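Long-range contacts in cystathionine beta-lyase family protein, YNBB B.subtilis ortholog (Clostridium acetobutylicum, PDB 3HVY), which probably works as a pyridoxal-phosphate-dependent lyase of the methionine gamma-lyase family, acting on sulfur amino acids, and carries its cofactor as an internal aldimine: residues Ala27-Val31 with Val309-Ile314; Gly319-Leu323 with Gln335-Phe339. One frame throughout, in Å; residues are numbered along the deposited sequence.

Interaction 1: Ala27-Val31 with Val309-Ile314; sequences ALNDV and VFCARI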
loop_
_atom_site.group_PDB
_atom_site.type_symbol
_atom_site.label_atom_id
_atom_site.label_comp_id
_atom_site.label_asym_id
_atom_site.label_seq_id
_atom_site.Cartn_x
_atom_site.Cartn_y
_atom_site.Cartn_z
ATOM N N ALA D 27 -23.102 -37.650 -0.198
ATOM C CA ALA D 27 -23.178 -36.420 -1.003
ATOM C C ALA D 27 -21.962 -36.276 -1.924
ATOM O O ALA D 27 -22.067 -35.944 -3.098
ATOM C CB ALA D 27 -23.344 -35.182 -0.072
ATOM N N LEU D 28 -20.795 -36.566 -1.400
ATOM C CA LEU D 28 -19.594 -36.401 -2.195
ATOM C C LEU D 28 -19.645 -37.341 -3.392
ATOM O O LEU D 28 -19.388 -36.937 -4.539
ATOM C CB LEU D 28 -18.339 -36.605 -1.344
ATOM C CG LEU D 28 -17.059 -36.044 -1.981
ATOM C CD1 LEU D 28 -17.114 -34.483 -1.990
ATOM C CD2 LEU D 28 -15.788 -36.552 -1.255
ATOM N N ASN D 29 -20.027 -38.588 -3.156
ATOM C CA ASN D 29 -20.167 -39.514 -4.291
ATOM C C ASN D 29 -21.207 -39.049 -5.273
ATOM O O ASN D 29 -21.030 -39.148 -6.446
ATOM C CB ASN D 29 -20.549 -40.912 -3.806
ATOM C CG ASN D 29 -19.395 -41.593 -3.120
ATOM O OD1 ASN D 29 -18.231 -41.332 -3.467
ATOM N ND2 ASN D 29 -19.692 -42.447 -2.126
ATOM N N ASP D 30 -22.330 -38.569 -4.774
ATOM C CA ASP D 30 -23.411 -38.138 -5.637
ATOM C C ASP D 30 -23.048 -36.997 -6.546
ATOM O O ASP D 30 -23.593 -36.874 -7.651
ATOM C CB ASP D 30 -24.627 -37.723 -4.796
ATOM C CG ASP D 30 -25.349 -38.901 -4.145
ATOM O OD1 ASP D 30 -25.065 -40.039 -4.511
ATOM O OD2 ASP D 30 -26.256 -38.681 -3.285
ATOM N N VAL D 31 -22.166 -36.112 -6.102
ATOM C CA VAL D 31 -21.847 -34.926 -6.917
ATOM C C VAL D 31 -20.595 -35.049 -7.771
ATOM O O VAL D 31 -20.214 -34.102 -8.462
ATOM C CB VAL D 31 -21.705 -33.645 -6.058
ATOM C CG1 VAL D 31 -22.993 -33.363 -5.253
ATOM C CG2 VAL D 31 -20.497 -33.672 -5.146
ATOM N N VAL D 309 -22.997 -26.768 -4.957
ATOM C CA VAL D 309 -23.523 -28.048 -5.439
ATOM C C VAL D 309 -23.445 -29.115 -4.379
ATOM O O VAL D 309 -24.377 -29.873 -4.206
ATOM C CB VAL D 309 -22.786 -28.455 -6.772
ATOM C CG1 VAL D 309 -23.066 -29.921 -7.161
ATOM C CG2 VAL D 309 -23.156 -27.471 -7.957
ATOM N N PHE D 310 -22.310 -29.197 -3.676
ATOM C CA PHE D 310 -22.173 -30.118 -2.540
ATOM C C PHE D 310 -23.158 -29.723 -1.426
ATOM O O PHE D 310 -23.853 -30.559 -0.843
ATOM C CB PHE D 310 -20.746 -30.070 -1.992
ATOM C CG PHE D 310 -20.561 -30.813 -0.687
ATOM C CD1 PHE D 310 -20.535 -32.197 -0.655
ATOM C CD2 PHE D 310 -20.485 -30.132 0.516
ATOM C CE1 PHE D 310 -20.377 -32.873 0.549
ATOM C CE2 PHE D 310 -20.379 -30.792 1.719
ATOM C CZ PHE D 310 -20.314 -32.170 1.742
ATOM N N CYS D 311 -23.257 -28.443 -1.139
ATOM C CA CYS D 311 -24.246 -28.006 -0.135
ATOM C C CYS D 311 -25.687 -28.448 -0.515
ATOM O O CYS D 311 -26.438 -28.981 0.311
ATOM C CB CYS D 311 -24.170 -26.490 0.020
ATOM S SG CYS D 311 -25.375 -25.822 1.197
ATOM N N ALA D 312 -26.099 -28.145 -1.749
ATOM C CA ALA D 312 -27.369 -28.576 -2.316
ATOM C C ALA D 312 -27.643 -30.070 -2.052
ATOM O O ALA D 312 -28.720 -30.428 -1.614
ATOM C CB ALA D 312 -27.394 -28.301 -3.888
ATOM N N ARG D 313 -26.683 -30.938 -2.392
ATOM C CA ARG D 313 -26.900 -32.371 -2.223
ATOM C C ARG D 313 -26.944 -32.793 -0.773
ATOM O O ARG D 313 -27.878 -33.494 -0.380
ATOM C CB ARG D 313 -25.891 -33.235 -2.959
ATOM C CG ARG D 313 -26.240 -34.709 -2.918
ATOM C CD ARG D 313 -27.675 -34.976 -3.357
ATOM N NE ARG D 313 -27.901 -36.407 -3.683
ATOM C CZ ARG D 313 -29.068 -36.952 -4.037
ATOM N NH1 ARG D 313 -30.206 -36.230 -4.121
ATOM N NH2 ARG D 313 -29.119 -38.263 -4.239
ATOM N N ILE D 314 -25.975 -32.351 0.038
ATOM C CA ILE D 314 -25.968 -32.787 1.422
ATOM C C ILE D 314 -27.187 -32.267 2.211
ATOM O O ILE D 314 -27.756 -33.000 3.000
ATOM C CB ILE D 314 -24.638 -32.510 2.143
ATOM C CG1 ILE D 314 -24.514 -33.450 3.364
ATOM C CG2 ILE D 314 -24.477 -31.001 2.535
ATOM C CD1 ILE D 314 -23.137 -33.285 4.156
#
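R313 leaves its helix with CG trans to the backbone N and then bends at CB-CG (chi2 51°), while D30 sets CG beside its own backbone N; the two turns bring guanidinium and carboxylate together at the border of a helix-helix packing. This packing joins the long helix 18-55 near the N-terminus to helix 287-317, which leads into the C-terminal part of a chain whose family has the type I pyridoxal-phosphate fold. The local axes approach to 9.0 Å with their N-to-C directions 121° apart. The side edge of the R313 guanidinium, NE and NH2, faces a single oxygen: NE lies 2.8 Å and NH2 3.0 Å from D30 OD2, with NE giving the straighter bond. Both donors reach that oxygen from one face of the carboxylate, NE on the anti side and NH2 from higher above it. OD2 lies near the guanidinium plane, yet the planes of the two charged groups are 55° apart. R313 NH1 forms a second salt bridge, to E316, and the guanidinium also makes a cation-pi contact with Y326; three partners thus limit its rotation. Beside the charged pair the contact is apolar, with A27, V31, F310 and I314 buried. A27 CB touches F310 CE1 at 3.8 Å, obliquely to the ring, and I314 CB at 3.7 Å. At the ring's edge, near its plane, comes the backbone N of L28, and the leucine CD1 adds a looser contact. One turn further along helix 18-55, V31 CG1 lies 3.9 Å from V309 CG1 and 3.7 Å from R313 CB.

Interaction 2: Gly319-Leu323 with Gln335-Phe339; sequences GFDVL and QAIKF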
loop_
_atom_site.group_PDB
_atom_site.type_symbol
_atom_site.label_atom_id
_atom_site.label_comp_id
_atom_site.label_asym_id
_atom_site.label_seq_id
_atom_site.Cartn_x
_atom_site.Cartn_y
_atom_site.Cartn_z
ATOM N N GLY D 319 -32.896 -33.868 4.232
ATOM C CA GLY D 319 -34.339 -33.657 4.210
ATOM C C GLY D 319 -34.812 -32.305 3.700
ATOM O O GLY D 319 -35.994 -32.098 3.582
ATOM N N PHE D 320 -33.901 -31.395 3.355
ATOM C CA PHE D 320 -34.296 -30.055 2.981
ATOM C C PHE D 320 -34.539 -29.870 1.489
ATOM O O PHE D 320 -33.812 -30.438 0.638
ATOM C CB PHE D 320 -33.227 -29.059 3.440
ATOM C CG PHE D 320 -33.052 -28.986 4.934
ATOM C CD1 PHE D 320 -33.914 -28.192 5.708
ATOM C CD2 PHE D 320 -32.068 -29.715 5.573
ATOM C CE1 PHE D 320 -33.757 -28.098 7.068
ATOM C CE2 PHE D 320 -31.916 -29.650 6.946
ATOM C CZ PHE D 320 -32.746 -28.851 7.704
ATOM N N ASP D 321 -35.548 -29.038 1.185
ATOM C CA ASP D 321 -35.760 -28.552 -0.175
ATOM C C ASP D 321 -34.682 -27.486 -0.402
ATOM O O ASP D 321 -34.477 -26.617 0.450
ATOM C CB ASP D 321 -37.163 -27.962 -0.333
ATOM C CG ASP D 321 -37.611 -27.880 -1.809
ATOM O OD1 ASP D 321 -38.748 -27.420 -2.055
ATOM O OD2 ASP D 321 -36.819 -28.293 -2.706
ATOM N N VAL D 322 -33.957 -27.591 -1.509
ATOM C CA VAL D 322 -32.869 -26.663 -1.848
ATOM C C VAL D 322 -33.114 -26.151 -3.249
ATOM O O VAL D 322 -33.859 -26.761 -4.037
ATOM C CB VAL D 322 -31.479 -27.351 -1.747
ATOM C CG1 VAL D 322 -31.321 -27.988 -0.378
ATOM C CG2 VAL D 322 -31.272 -28.422 -2.856
ATOM N N LEU D 323 -32.469 -25.033 -3.588
ATOM C CA LEU D 323 -32.560 -24.506 -4.927
ATOM C C LEU D 323 -31.345 -23.681 -5.252
ATOM O O LEU D 323 -31.006 -22.781 -4.493
ATOM C CB LEU D 323 -33.793 -23.654 -5.061
ATOM C CG LEU D 323 -34.209 -23.348 -6.492
ATOM C CD1 LEU D 323 -34.744 -24.659 -7.142
ATOM C CD2 LEU D 323 -35.280 -22.294 -6.445
ATOM N N GLN D 335 -26.483 -20.661 -3.415
ATOM C CA GLN D 335 -27.247 -21.833 -3.069
ATOM C C GLN D 335 -28.250 -21.420 -2.028
ATOM O O GLN D 335 -27.865 -20.846 -1.015
ATOM C CB GLN D 335 -26.390 -22.919 -2.427
ATOM C CG GLN D 335 -27.141 -24.230 -2.170
ATOM C CD GLN D 335 -27.780 -24.789 -3.437
ATOM O OE1 GLN D 335 -27.102 -24.945 -4.438
ATOM N NE2 GLN D 335 -29.083 -25.116 -3.383
ATOM N N ALA D 336 -29.511 -21.768 -2.257
ATOM C CA ALA D 336 -30.622 -21.510 -1.317
ATOM C C ALA D 336 -31.063 -22.818 -0.649
ATOM O O ALA D 336 -31.017 -23.886 -1.266
ATOM C CB ALA D 336 -31.821 -20.804 -2.048
ATOM N N ILE D 337 -31.469 -22.726 0.615
ATOM C CA ILE D 337 -31.881 -23.868 1.399
ATOM C C ILE D 337 -33.177 -23.440 2.146
ATOM O O ILE D 337 -33.160 -22.429 2.842
ATOM C CB ILE D 337 -30.826 -24.232 2.464
ATOM C CG1 ILE D 337 -29.398 -24.362 1.861
ATOM C CG2 ILE D 337 -31.270 -25.504 3.264
ATOM C CD1 ILE D 337 -28.296 -24.432 2.926
ATOM N N LYS D 338 -34.277 -24.162 1.960
ATOM C CA LYS D 338 -35.539 -23.850 2.665
ATOM C C LYS D 338 -35.552 -24.585 4.010
ATOM O O LYS D 338 -35.851 -25.757 4.088
ATOM C CB LYS D 338 -36.726 -24.229 1.804
ATOM C CG LYS D 338 -38.081 -23.787 2.327
ATOM C CD LYS D 338 -39.229 -24.147 1.390
ATOM C CE LYS D 338 -39.133 -23.399 0.041
ATOM N NZ LYS D 338 -40.348 -23.530 -0.828
ATOM N N PHE D 339 -35.207 -23.880 5.075
ATOM C CA PHE D 339 -35.132 -24.515 6.393
ATOM C C PHE D 339 -36.524 -24.804 6.980
ATOM O O PHE D 339 -36.679 -25.760 7.726
ATOM C CB PHE D 339 -34.265 -23.676 7.339
ATOM C CG PHE D 339 -32.813 -23.667 6.971
ATOM C CD1 PHE D 339 -31.987 -24.707 7.357
ATOM C CD2 PHE D 339 -32.294 -22.663 6.193
ATOM C CE1 PHE D 339 -30.677 -24.719 7.013
ATOM C CE2 PHE D 339 -30.974 -22.648 5.851
ATOM C CZ PHE D 339 -30.161 -23.681 6.260
HETATM O O HOH W 1 -37.180 -27.950 3.156
#
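Strands 321-323 and 334-338 form an antiparallel beta hairpin, 159° between their local directions, with L323 and A336 a hydrogen-bonded pair and V322 and I337 a non-hydrogen-bonded one. Strand 321-323 is at the margin of an antiparallel sheet within this chain; behind 334-338 the sheet continues into 402-406. L323 N lies 3.0 Å from A336 O, and K338 N gives a single, nearly straight 2.9 Å bond to D321 O. Toward the start of strand 321-323 a water joins the backbones, accepting from D321 N and donating to K338 O. A336 O is held twice: L323 N comes from one face of the carbonyl plane, and Q335 NE2, at 3.1 Å from A336 O, from the opposite face. The bend at chi2 (56°) turns the Q335 amide toward V322 and L323 of the neighbouring strand; NE2 also bonds P324 O, and OE1 is taken by R330, which together fix the amide's rotation. V322 CB packs 3.7 Å from Q335 NE2. On the face opposite V322 and I337, D321 and K338 carry opposite charges near each other, but not in a salt bridge; D321 pairs instead with K325, and K338 makes a cation-pi contact with W190. Before the strand, just after the Schellman turn at G319 that ends helix 287-317, F320 CG lies beside the backbone N, which swings the ring toward F339. The edge of F339 points at the face of F320, ring centroids 5.4 Å apart and planes 64° apart, a T-shaped pair. F320 CE1 lies 3.8 Å from F339 CD1, and F320 CD1 lies 3.5 Å from K338 O.

Both segments of interaction 1 precede those of interaction 2 along the chain, and helix 287-317 connects them: it supplies segment 309-314 and, after a short turn, leads into strand 321-323. Their centres are about 13 Å apart, on the same side of the chain's centre, and the two contacts touch. One side of helix 287-317 meets helix 18-55, while C311 and A312, which take no part in interaction 1, rest on the hairpin: C311 SG lies 3.7 Å from I337 CD1, and A312 CB lies 3.4 Å from Q335 OE1. The helix is thus sandwiched between helix 18-55 and the five-stranded antiparallel sheet, tying the beginning of the chain to its C-terminal region.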